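Local coordinates for protein dihydrodipicolinate synthase (PDB 1XKY) that probably condenses pyruvate with aspartate semialdehyde in the dihydrodipicolinate synthase step of bacterial lysine biosynthesis, working as a four-chain assembly of TIM barrels, at residues A[21-26]-A[33-38]; A[69-74]-A[84-89]; A[197-202]-A[245-250]; A[214-219]-A[253-258]; A[262-267]-A[272-277]. One frame throughout, in Å; residues are numbered along the deposited sequence.

Contact 1: residues A[21-26]-A[33-38]; sequences VTPFDI and AKTTKL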
# COMPACT_ATOMS: atom_id res chain seq x y z
N VAL A 21 -2.83 12.46 27.16
CA VAL A 21 -2.40 11.23 27.79
C VAL A 21 -3.09 11.03 29.14
O VAL A 21 -3.57 11.97 29.76
CB VAL A 21 -0.84 11.17 27.97
CG1 VAL A 21 -0.14 11.28 26.63
CG2 VAL A 21 -0.34 12.26 28.95
N THR A 22 -3.16 9.77 29.57
CA THR A 22 -3.71 9.45 30.89
C THR A 22 -2.55 9.12 31.84
O THR A 22 -1.93 8.05 31.71
CB THR A 22 -4.69 8.26 30.81
OG1 THR A 22 -5.73 8.56 29.88
CG2 THR A 22 -5.31 7.99 32.18
N PRO A 23 -2.23 10.04 32.77
CA PRO A 23 -1.17 9.75 33.74
C PRO A 23 -1.45 8.53 34.61
O PRO A 23 -2.57 8.36 35.12
CB PRO A 23 -1.12 11.03 34.60
CG PRO A 23 -1.71 12.09 33.75
CD PRO A 23 -2.76 11.41 32.93
N PHE A 24 -0.44 7.68 34.76
CA PHE A 24 -0.51 6.52 35.66
C PHE A 24 0.52 6.64 36.78
O PHE A 24 1.61 7.20 36.60
CB PHE A 24 -0.27 5.20 34.91
CG PHE A 24 -1.29 4.90 33.83
CD1 PHE A 24 -0.87 4.47 32.57
CD2 PHE A 24 -2.65 5.04 34.06
CE1 PHE A 24 -1.80 4.18 31.56
CE2 PHE A 24 -3.59 4.74 33.05
CZ PHE A 24 -3.16 4.32 31.81
N ASP A 25 0.16 6.08 37.93
CA ASP A 25 1.07 6.01 39.05
C ASP A 25 2.00 4.81 38.88
O ASP A 25 1.96 4.12 37.84
CB ASP A 25 0.29 5.99 40.39
CG ASP A 25 -0.51 4.72 40.60
OD1 ASP A 25 -0.25 3.68 39.95
OD2 ASP A 25 -1.41 4.77 41.47
N ILE A 26 2.82 4.56 39.89
CA ILE A 26 3.84 3.52 39.81
C ILE A 26 3.22 2.12 39.70
O ILE A 26 3.83 1.21 39.16
CB ILE A 26 4.84 3.61 41.00
CG1 ILE A 26 6.12 2.80 40.72
CG2 ILE A 26 4.19 3.15 42.30
CD1 ILE A 26 6.83 3.16 39.43
N ALA A 33 -3.84 13.25 40.75
CA ALA A 33 -3.05 14.45 41.03
C ALA A 33 -2.18 14.86 39.84
O ALA A 33 -2.08 16.04 39.52
CB ALA A 33 -2.19 14.25 42.28
N LYS A 34 -1.55 13.89 39.19
CA LYS A 34 -0.78 14.16 37.96
C LYS A 34 -1.69 14.63 36.82
O LYS A 34 -1.31 15.48 36.02
CB LYS A 34 0.03 12.93 37.52
CG LYS A 34 1.21 12.62 38.42
CD LYS A 34 1.96 11.35 38.02
CE LYS A 34 3.35 11.31 38.70
NZ LYS A 34 4.25 10.26 38.12
N THR A 35 -2.90 14.07 36.76
CA THR A 35 -3.88 14.51 35.77
C THR A 35 -4.23 15.99 35.99
O THR A 35 -4.27 16.76 35.03
CB THR A 35 -5.16 13.64 35.80
OG1 THR A 35 -4.81 12.27 35.58
CG2 THR A 35 -6.15 14.08 34.73
N THR A 36 -4.46 16.38 37.24
CA THR A 36 -4.73 17.79 37.56
C THR A 36 -3.58 18.67 37.08
O THR A 36 -3.81 19.67 36.39
CB THR A 36 -4.98 17.98 39.07
OG1 THR A 36 -6.07 17.15 39.48
CG2 THR A 36 -5.29 19.44 39.41
N LYS A 37 -2.35 18.28 37.40
CA LYS A 37 -1.18 19.04 36.96
C LYS A 37 -1.14 19.16 35.43
O LYS A 37 -0.91 20.24 34.89
CB LYS A 37 0.11 18.40 37.47
CG LYS A 37 1.33 19.29 37.31
CD LYS A 37 2.64 18.53 37.55
CE LYS A 37 2.96 18.32 39.03
NZ LYS A 37 2.39 17.06 39.57
N LEU A 38 -1.39 18.04 34.75
CA LEU A 38 -1.32 18.00 33.29
C LEU A 38 -2.38 18.87 32.63
O LEU A 38 -2.09 19.59 31.68
CB LEU A 38 -1.45 16.56 32.77
CG LEU A 38 -1.50 16.40 31.24
CD1 LEU A 38 -0.22 16.91 30.62
CD2 LEU A 38 -1.74 14.94 30.86
O HOH W 1 3.91 7.75 38.02
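Pro23 rests its CB, CG and CD on Lys34 and Thr35 of the helix segment 33-38, and the contact is tight there. Its CD lies 3.5 Å from Thr35 OG1, and its CB meets Lys34 CB at 3.7 Å. A proline suits this place because its compact ring fits between two neighbouring helix side chains. Thr35 OG1 touches the ring while bonded to Asp31 O, four residues back, just before helix 32-44, which fixes its rotation. Deeper in, the branched ends of Val21 and Leu38 cross at about a right angle, Val21 CG2 to Leu38 CD2 at 3.6 Å. Leu38 CG stands anti to the backbone nitrogen (chi1 175°), and this carries CD2 down to the valine.

The polar side is looser. Lys34 stretches out beyond CG, and its ammonium reaches Phe24 O through a water, which lies 2.5 Å from Lys34 NZ and 2.8 Å from Phe24 O. Lys34 CB packs on Pro23 while the extended chain carries the ammonium past it, to a salt bridge with Asp273 at the partly exposed side. The contact folds the loop after strand 16-19 back on helix 32-44, the first beta-alpha connection of the TIM barrel.

Contact 2: residues A[69-74]-A[84-89]; sequences ALYRHV and VIAGTG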
# COMPACT_ATOMS: atom_id res chain seq x y z
N ALA A 69 -14.52 7.66 35.68
CA ALA A 69 -13.81 8.38 36.75
C ALA A 69 -12.87 9.45 36.18
O ALA A 69 -12.80 10.58 36.70
CB ALA A 69 -13.03 7.40 37.62
N LEU A 70 -12.16 9.09 35.12
CA LEU A 70 -11.26 10.00 34.43
C LEU A 70 -12.00 11.18 33.82
O LEU A 70 -11.55 12.33 33.95
CB LEU A 70 -10.45 9.26 33.35
CG LEU A 70 -9.38 10.07 32.61
CD1 LEU A 70 -8.31 10.57 33.56
CD2 LEU A 70 -8.76 9.23 31.49
N TYR A 71 -13.12 10.91 33.14
CA TYR A 71 -13.94 11.98 32.56
C TYR A 71 -14.39 12.94 33.67
O TYR A 71 -14.28 14.17 33.53
CB TYR A 71 -15.21 11.46 31.87
CG TYR A 71 -15.03 10.44 30.77
CD1 TYR A 71 -13.87 10.38 29.99
CD2 TYR A 71 -16.05 9.53 30.48
CE1 TYR A 71 -13.73 9.42 28.98
CE2 TYR A 71 -15.93 8.59 29.47
CZ TYR A 71 -14.77 8.53 28.72
OH TYR A 71 -14.67 7.57 27.73
N ARG A 72 -14.90 12.36 34.76
CA ARG A 72 -15.45 13.14 35.86
C ARG A 72 -14.39 14.05 36.48
O ARG A 72 -14.65 15.22 36.74
CB ARG A 72 -16.04 12.20 36.92
CG ARG A 72 -16.70 12.90 38.08
CD ARG A 72 -17.02 11.93 39.20
NE ARG A 72 -18.15 11.06 38.87
CZ ARG A 72 -18.08 9.76 38.62
NH1 ARG A 72 -16.91 9.10 38.65
NH2 ARG A 72 -19.19 9.09 38.33
N HIS A 73 -13.19 13.52 36.69
CA HIS A 73 -12.11 14.30 37.27
C HIS A 73 -11.67 15.45 36.35
O HIS A 73 -11.46 16.58 36.80
CB HIS A 73 -10.91 13.42 37.57
CG HIS A 73 -9.76 14.17 38.18
ND1 HIS A 73 -9.79 14.62 39.48
CD2 HIS A 73 -8.58 14.57 37.67
CE1 HIS A 73 -8.66 15.25 39.75
NE2 HIS A 73 -7.91 15.24 38.66
N VAL A 74 -11.54 15.15 35.06
CA VAL A 74 -11.12 16.15 34.10
C VAL A 74 -12.18 17.25 33.97
O VAL A 74 -11.83 18.43 33.89
CB VAL A 74 -10.79 15.52 32.72
CG1 VAL A 74 -10.47 16.59 31.69
CG2 VAL A 74 -9.62 14.52 32.84
N VAL A 84 -14.46 19.77 27.20
CA VAL A 84 -13.97 18.42 27.50
C VAL A 84 -14.67 17.44 26.57
O VAL A 84 -15.89 17.31 26.61
CB VAL A 84 -14.24 18.03 28.97
CG1 VAL A 84 -13.81 16.59 29.24
CG2 VAL A 84 -13.52 18.98 29.91
N ILE A 85 -13.90 16.76 25.73
CA ILE A 85 -14.42 15.78 24.77
C ILE A 85 -14.01 14.38 25.22
O ILE A 85 -12.81 14.09 25.31
CB ILE A 85 -13.87 16.04 23.35
CG1 ILE A 85 -14.17 17.47 22.90
CG2 ILE A 85 -14.45 15.03 22.36
CD1 ILE A 85 -13.18 18.02 21.89
N ALA A 86 -14.98 13.51 25.48
CA ALA A 86 -14.72 12.15 25.95
C ALA A 86 -14.70 11.14 24.80
O ALA A 86 -15.58 11.14 23.95
CB ALA A 86 -15.76 11.75 26.97
N GLY A 87 -13.71 10.25 24.81
CA GLY A 87 -13.56 9.25 23.76
C GLY A 87 -14.42 8.03 24.02
O GLY A 87 -13.92 6.99 24.46
N THR A 88 -15.71 8.14 23.71
CA THR A 88 -16.68 7.12 24.14
C THR A 88 -16.96 6.04 23.09
O THR A 88 -17.51 4.98 23.41
CB THR A 88 -18.01 7.77 24.56
OG1 THR A 88 -18.57 8.48 23.45
CG2 THR A 88 -17.82 8.71 25.73
N GLY A 89 -16.57 6.30 21.84
CA GLY A 89 -16.82 5.37 20.75
C GLY A 89 -15.87 4.19 20.71
O GLY A 89 -14.65 4.36 20.81
O HOH W 2 -12.49 6.69 26.68
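Ala86 CB sits over the centre of the Tyr71 ring, 3.7 Å from the centroid and only 11° off the ring normal, a CH-pi contact. The methyl group is small enough to let the aromatic face lie close to the strand backbone. Tyr71 leaves helix 69-74 with its CG anti to the carbonyl carbon (chi1 -56°), and from there the ring reaches along the strand toward its C-terminal end. Thr88 adds its methyl group, CG2, 3.9 Å from Tyr71 OH, crossing the tyrosine obliquely. Farther back, Val74 CG1 meets Val84 CG1 at 4.1 Å, two beta-branched side chains that fill the layer between helix and strand.

Around this first shell, the helix and strand axes run almost exactly antiparallel, at 175°, with a closest approach of 9.6 Å. This is the return geometry of the beta-alpha-beta unit formed by strand 49-52, helix 64-78 and strand 84-87. Ala103 of helix 93-105 touches Tyr71, Ala86 and Thr88, while Val52 of the adjoining strand meets Tyr71, Val74 and Val84. The hydroxyl of Thr88 is turned to Thr100, which leaves its methyl group for the tyrosine.

At the end of the ring a water accepts a hydrogen bond from Tyr71 OH, at 2.6 Å, and donates to Gly87 O at 2.7 Å. Gly87 is the centre of an inverse gamma turn. The chemistry is therefore divided: the ring face supplies apolar packing, and the buried hydroxyl is satisfied through a water that links it to the backbone of the turn.

Contact 3: residues A[197-202]-A[245-250]; sequences GDDGLT and QLLVRV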
# COMPACT_ATOMS: atom_id res chain seq x y z
N GLY A 197 -6.10 15.47 12.10
CA GLY A 197 -5.77 14.49 13.12
C GLY A 197 -4.29 14.15 13.10
O GLY A 197 -3.85 13.25 13.81
N ASP A 198 -3.51 14.87 12.30
CA ASP A 198 -2.05 14.72 12.30
C ASP A 198 -1.35 16.07 12.45
O ASP A 198 -1.57 17.00 11.66
CB ASP A 198 -1.58 14.03 11.01
CG ASP A 198 -2.01 12.58 10.96
OD1 ASP A 198 -1.47 11.78 11.77
OD2 ASP A 198 -2.91 12.24 10.17
N ASP A 199 -0.48 16.16 13.46
CA ASP A 199 0.21 17.39 13.79
C ASP A 199 0.93 18.03 12.61
O ASP A 199 0.81 19.23 12.38
CB ASP A 199 1.21 17.14 14.93
CG ASP A 199 0.54 17.13 16.28
OD1 ASP A 199 -0.07 18.17 16.62
OD2 ASP A 199 0.60 16.10 16.99
N GLY A 200 1.68 17.21 11.87
CA GLY A 200 2.44 17.70 10.73
C GLY A 200 1.58 18.36 9.66
O GLY A 200 2.04 19.24 8.95
N LEU A 201 0.33 17.91 9.53
CA LEU A 201 -0.58 18.47 8.54
C LEU A 201 -1.35 19.70 8.99
O LEU A 201 -2.16 20.21 8.22
CB LEU A 201 -1.57 17.40 8.07
CG LEU A 201 -0.93 16.25 7.30
CD1 LEU A 201 -2.00 15.35 6.70
CD2 LEU A 201 0.02 16.75 6.23
N THR A 202 -1.12 20.19 10.21
CA THR A 202 -1.89 21.33 10.72
C THR A 202 -1.94 22.49 9.71
O THR A 202 -3.03 22.94 9.32
CB THR A 202 -1.31 21.86 12.05
OG1 THR A 202 -1.30 20.81 13.03
CG2 THR A 202 -2.13 23.04 12.57
N GLN A 245 8.20 23.53 10.43
CA GLN A 245 9.35 22.63 10.33
C GLN A 245 9.68 21.97 11.68
O GLN A 245 9.95 20.77 11.74
CB GLN A 245 10.55 23.37 9.74
CG GLN A 245 10.39 23.54 8.23
CD GLN A 245 11.28 24.61 7.63
OE1 GLN A 245 11.09 25.00 6.47
NE2 GLN A 245 12.24 25.10 8.40
N LEU A 246 9.64 22.77 12.74
CA LEU A 246 9.83 22.28 14.10
C LEU A 246 8.73 21.28 14.48
O LEU A 246 9.03 20.21 15.01
CB LEU A 246 9.82 23.45 15.09
CG LEU A 246 9.98 23.12 16.58
CD1 LEU A 246 11.33 22.49 16.84
CD2 LEU A 246 9.80 24.37 17.43
N LEU A 247 7.48 21.63 14.21
CA LEU A 247 6.34 20.78 14.54
C LEU A 247 6.48 19.39 13.91
O LEU A 247 6.32 18.38 14.59
CB LEU A 247 5.04 21.46 14.10
CG LEU A 247 3.71 20.72 14.30
CD1 LEU A 247 3.54 20.25 15.74
CD2 LEU A 247 2.57 21.63 13.90
N VAL A 248 6.82 19.36 12.63
CA VAL A 248 7.00 18.11 11.88
C VAL A 248 8.11 17.25 12.49
O VAL A 248 7.94 16.05 12.69
CB VAL A 248 7.33 18.38 10.38
CG1 VAL A 248 7.73 17.09 9.66
CG2 VAL A 248 6.14 19.02 9.68
N ARG A 249 9.22 17.90 12.80
CA ARG A 249 10.39 17.24 13.38
C ARG A 249 10.04 16.65 14.75
O ARG A 249 10.27 15.47 15.02
CB ARG A 249 11.51 18.27 13.53
CG ARG A 249 12.88 17.70 13.67
CD ARG A 249 13.91 18.70 13.15
NE ARG A 249 13.85 19.99 13.84
CZ ARG A 249 14.30 20.20 15.07
NH1 ARG A 249 14.83 19.20 15.77
NH2 ARG A 249 14.21 21.40 15.62
N VAL A 250 9.47 17.49 15.61
CA VAL A 250 9.08 17.06 16.95
C VAL A 250 8.04 15.93 16.90
O VAL A 250 8.17 14.92 17.62
CB VAL A 250 8.57 18.26 17.79
CG1 VAL A 250 7.87 17.80 19.08
CG2 VAL A 250 9.73 19.20 18.10
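Leu247 and Val248 of helix 245-250 pack on the short 3-10 turn 199-201, which follows strand 193-196 of the TIM barrel and leads into helix 202-207. The apolar contacts come first. Leu247 CG stands anti to its backbone nitrogen (chi1 178°), which directs its two methyl branches to the turn. One branch, CD1, lies 4.0 Å from Asp199 CB, while the other, CD2, approaches Thr202 OG1 to 4.1 Å, the two side chains crossing at about a right angle. A leucine suits the place because its two methyl groups can touch both residues at once. Val248 CG2 rests 4.1 Å from Gly200 CA; the absence of a side chain on the glycine lets Gly200 CA come within 4.7 Å of Val248 CA.

The polar bonds lie inside the turn and shape the surface that the leucine meets. Asp199 O accepts from both Thr202 N and Thr202 OG1, which grips the carbonyl and fixes the threonine hydroxyl on it. The Asp199 carboxylate bonds instead to Ser215 OG and to the backbone nitrogens of Val216 and Ala217, tying the turn to the end of the last barrel strand.

Beyond the chain, Leu179 of the second subunit packs on Val248 and Leu201, so the contact borders a subunit interface. The nearest approach between the two segments is Leu247 CD2 to Asp199 O, at 3.3 Å.

Contact 4: residues A[214-219]-A[253-258]; sequences VSVASH and SLFMAP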
# COMPACT_ATOMS: atom_id res chain seq x y z
N VAL A 214 -6.31 18.42 16.15
CA VAL A 214 -6.32 17.62 17.35
C VAL A 214 -4.96 16.95 17.57
O VAL A 214 -4.57 16.09 16.82
CB VAL A 214 -7.47 16.60 17.33
CG1 VAL A 214 -7.54 15.81 18.63
CG2 VAL A 214 -8.79 17.30 17.03
N SER A 215 -4.24 17.41 18.60
CA SER A 215 -2.79 17.37 18.63
C SER A 215 -2.26 16.39 19.67
O SER A 215 -2.86 16.20 20.71
CB SER A 215 -2.20 18.76 18.90
OG SER A 215 -0.80 18.76 18.98
N VAL A 216 -1.12 15.80 19.37
CA VAL A 216 -0.29 15.15 20.36
C VAL A 216 0.92 16.00 20.77
O VAL A 216 1.25 16.09 21.93
CB VAL A 216 0.15 13.76 19.87
CG1 VAL A 216 1.21 13.17 20.73
CG2 VAL A 216 -1.05 12.84 19.78
N ALA A 217 1.56 16.62 19.78
CA ALA A 217 2.74 17.48 20.00
C ALA A 217 2.50 18.67 20.93
O ALA A 217 3.43 19.16 21.55
CB ALA A 217 3.27 17.97 18.66
N SER A 218 1.25 19.13 20.99
CA SER A 218 0.85 20.19 21.90
C SER A 218 1.17 19.91 23.37
O SER A 218 1.21 20.84 24.17
CB SER A 218 -0.66 20.43 21.76
OG SER A 218 -1.35 19.24 22.05
N HIS A 219 1.37 18.64 23.74
CA HIS A 219 1.89 18.30 25.07
C HIS A 219 3.26 18.93 25.37
O HIS A 219 3.57 19.19 26.52
CB HIS A 219 2.03 16.79 25.25
CG HIS A 219 0.73 16.05 25.38
ND1 HIS A 219 0.13 15.82 26.59
CD2 HIS A 219 -0.04 15.43 24.45
CE1 HIS A 219 -0.98 15.12 26.41
NE2 HIS A 219 -1.10 14.87 25.12
N SER A 253 9.37 12.44 15.99
CA SER A 253 10.13 11.82 17.08
C SER A 253 9.22 11.19 18.13
O SER A 253 9.63 10.28 18.86
CB SER A 253 11.07 12.84 17.73
OG SER A 253 10.39 13.69 18.64
N LEU A 254 7.98 11.68 18.20
CA LEU A 254 6.95 11.20 19.15
C LEU A 254 6.21 9.93 18.67
O LEU A 254 5.42 9.35 19.42
CB LEU A 254 5.94 12.32 19.41
CG LEU A 254 6.04 13.25 20.64
CD1 LEU A 254 7.36 13.23 21.37
CD2 LEU A 254 5.62 14.67 20.25
N PHE A 255 6.47 9.52 17.43
CA PHE A 255 5.84 8.32 16.87
C PHE A 255 6.85 7.29 16.36
O PHE A 255 6.48 6.40 15.58
CB PHE A 255 4.88 8.73 15.75
CG PHE A 255 3.65 9.45 16.23
CD1 PHE A 255 2.49 8.75 16.54
CD2 PHE A 255 3.65 10.83 16.36
CE1 PHE A 255 1.35 9.41 16.99
CE2 PHE A 255 2.51 11.51 16.81
CZ PHE A 255 1.36 10.79 17.13
N MET A 256 8.11 7.38 16.80
CA MET A 256 9.12 6.37 16.44
C MET A 256 8.93 5.07 17.22
O MET A 256 9.37 4.01 16.77
CB MET A 256 10.54 6.90 16.65
CG MET A 256 10.95 8.04 15.73
SD MET A 256 10.60 7.70 14.00
CE MET A 256 11.76 6.38 13.66
N ALA A 257 8.33 5.16 18.40
CA ALA A 257 7.82 4.01 19.12
C ALA A 257 6.31 4.21 19.24
O ALA A 257 5.81 5.31 18.99
CB ALA A 257 8.48 3.91 20.50
N PRO A 258 5.60 3.15 19.63
CA PRO A 258 4.14 3.21 19.73
C PRO A 258 3.67 4.32 20.67
O PRO A 258 3.98 4.29 21.86
CB PRO A 258 3.78 1.84 20.32
CG PRO A 258 4.87 0.94 19.85
CD PRO A 258 6.12 1.79 19.81
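With Val216 CG1 anti to the backbone N (chi1 169°), CG2 is left anti to the carbonyl carbon, and Phe255 swings its CG likewise anti to the carbonyl carbon (chi1 -69°); from these settings the two side chains reach for one another from opposite directions. They meet at Val216 CG2 and Phe255 CZ, 4.1 Å apart, with the methyl group oblique to the ring. A long aromatic suits the loop 253-258 because it can span the distance to the short valine. Beside this pair, Leu254 CD2 lies 4.0 Å from Ala217 CA and 4.4 Å from Ala217 CB. The small alanine lets the leucine touch the backbone itself.

Ser215 orders the turn that carries Val216 and Ala217. Its OG accepts from Ser218 N at 2.9 Å, with an angle of 154° at the hydrogen, a capping bond ahead of helix 218-234.

The contact thus joins the end of strand 212-215, the last of the barrel, to the loop between helices 237-253 and 261-269. Val263 of helix 261-269 touches Val216, and Leu292 of helix 286-297 packs against Leu254.

Contact 5: residues A[262-267]-A[272-277]; sequences PVKTAL and LDVGSV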
# COMPACT_ATOMS: atom_id res chain seq x y z
N PRO A 262 6.27 7.63 23.73
CA PRO A 262 7.21 8.74 23.52
C PRO A 262 6.78 10.09 24.12
O PRO A 262 7.60 10.76 24.76
CB PRO A 262 7.34 8.81 21.99
CG PRO A 262 6.99 7.44 21.53
CD PRO A 262 5.89 7.00 22.45
N VAL A 263 5.52 10.48 23.94
CA VAL A 263 5.06 11.76 24.48
C VAL A 263 5.01 11.77 26.02
O VAL A 263 5.40 12.76 26.64
CB VAL A 263 3.71 12.25 23.83
CG1 VAL A 263 2.52 11.43 24.28
CG2 VAL A 263 3.50 13.74 24.11
N LYS A 264 4.59 10.65 26.62
CA LYS A 264 4.68 10.49 28.07
C LYS A 264 6.11 10.63 28.59
O LYS A 264 6.33 11.26 29.61
CB LYS A 264 4.13 9.13 28.52
CG LYS A 264 2.63 9.03 28.49
CD LYS A 264 2.14 7.87 29.35
CE LYS A 264 0.69 8.04 29.72
NZ LYS A 264 0.16 6.86 30.46
N THR A 265 7.05 10.02 27.88
CA THR A 265 8.46 10.08 28.26
C THR A 265 9.01 11.49 28.08
O THR A 265 9.72 11.97 28.94
CB THR A 265 9.29 9.07 27.43
OG1 THR A 265 8.64 7.79 27.44
CG2 THR A 265 10.71 8.93 27.99
N ALA A 266 8.65 12.16 26.98
CA ALA A 266 9.02 13.56 26.74
C ALA A 266 8.47 14.52 27.82
O ALA A 266 9.16 15.45 28.25
CB ALA A 266 8.56 14.00 25.35
N LEU A 267 7.24 14.26 28.26
CA LEU A 267 6.65 15.00 29.37
C LEU A 267 7.47 14.83 30.66
O LEU A 267 7.77 15.81 31.35
CB LEU A 267 5.20 14.56 29.59
CG LEU A 267 4.17 15.25 28.68
CD1 LEU A 267 2.84 14.51 28.68
CD2 LEU A 267 3.99 16.70 29.11
N LEU A 272 7.28 16.98 33.90
CA LEU A 272 5.88 16.62 34.12
C LEU A 272 5.73 15.11 33.98
O LEU A 272 5.36 14.61 32.93
CB LEU A 272 4.96 17.38 33.15
CG LEU A 272 3.65 17.92 33.76
CD1 LEU A 272 2.80 18.64 32.73
CD2 LEU A 272 2.86 16.81 34.39
N ASP A 273 6.06 14.39 35.05
CA ASP A 273 6.01 12.93 35.01
C ASP A 273 4.55 12.48 35.03
O ASP A 273 3.79 12.82 35.94
CB ASP A 273 6.80 12.30 36.17
CG ASP A 273 7.08 10.82 35.96
OD1 ASP A 273 6.12 10.05 35.75
OD2 ASP A 273 8.27 10.41 36.00
N VAL A 274 4.17 11.73 33.99
CA VAL A 274 2.82 11.19 33.86
C VAL A 274 2.87 9.65 33.84
O VAL A 274 1.93 9.00 33.38
CB VAL A 274 2.12 11.74 32.58
CG1 VAL A 274 1.87 13.22 32.71
CG2 VAL A 274 2.93 11.46 31.33
N GLY A 275 3.98 9.09 34.33
CA GLY A 275 4.13 7.65 34.47
C GLY A 275 4.37 6.91 33.17
O GLY A 275 4.73 7.51 32.15
N SER A 276 4.14 5.60 33.21
CA SER A 276 4.40 4.72 32.09
C SER A 276 3.11 4.34 31.35
O SER A 276 2.13 5.08 31.40
CB SER A 276 5.13 3.48 32.59
OG SER A 276 5.78 2.84 31.52
N VAL A 277 3.14 3.19 30.68
CA VAL A 277 2.05 2.72 29.83
C VAL A 277 1.63 1.32 30.22
O VAL A 277 2.37 0.61 30.92
CB VAL A 277 2.42 2.73 28.32
CG1 VAL A 277 2.48 4.16 27.79
CG2 VAL A 277 3.75 1.97 28.07
O HOH W 3 5.79 10.11 32.18
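The loop 272-277 folds back along helix 261-269, outside the strands of the TIM barrel, and an Asx turn shapes its middle: Asp273 OD1 accepts from Gly275 N at 2.7 Å. Gly275 has a positive phi, a backbone setting that favours glycine.

Lys264 carries much of the contact. Its chain runs extended beyond CG and lies obliquely against Val274, with Lys264 CG 3.7 Å from Val274 CG2, while Val277 CG1 touches the stem farther out. At the end NZ donates to Ser276 O, at a C=O...N angle of 158° and tilted 21° from the carbonyl plane. The ammonium also has Glu58 as a salt-bridge partner and Thr22 O as an acceptor. A lysine therefore suits this buried position: its methylenes pack against valines, and its charge is met by a carboxylate and two carbonyls.

Leu267 faces the loop one turn later. Its CD1 branch reaches the same Val274 CG2, at 4.0 Å, and its CD2 lies 4.2 Å from Leu272 CB, so Val274 is wedged between the lysine stem and the leucine. Leu272 in turn packs on Leu38 and Tyr41 of helix 32-44.

Two backbone links close the seam. A water donates to Lys264 O or Gly275 O and accepts from Val274 N, filling the step between helix and loop. Near the end of the helix, Leu272 N donates to Leu267 O at 2.8 Å, from a position tilted 35° from the carbonyl plane.

Overall arrangement
From the N terminus, contact 1 closes a short loop between strand 16-19 and helix 32-44, and contact 2 closes the next, bringing helix 64-78 back to strand 84-87; Thr36 and His73 join the two by a probable hydrogen bond. Contact 3 spans a longer loop, from 197-202 to helix 237-253. Contact 4 opens within it and closes after it, so these two cross, and Asp199 binds across both. Contact 5 then closes a short turn after helix 261-269. It touches contact 4 through His219 and contact 1 through Lys34 and Asp273, so helix 261-269 and its following loop are tied to the segment after the last strand and to helix 32-44.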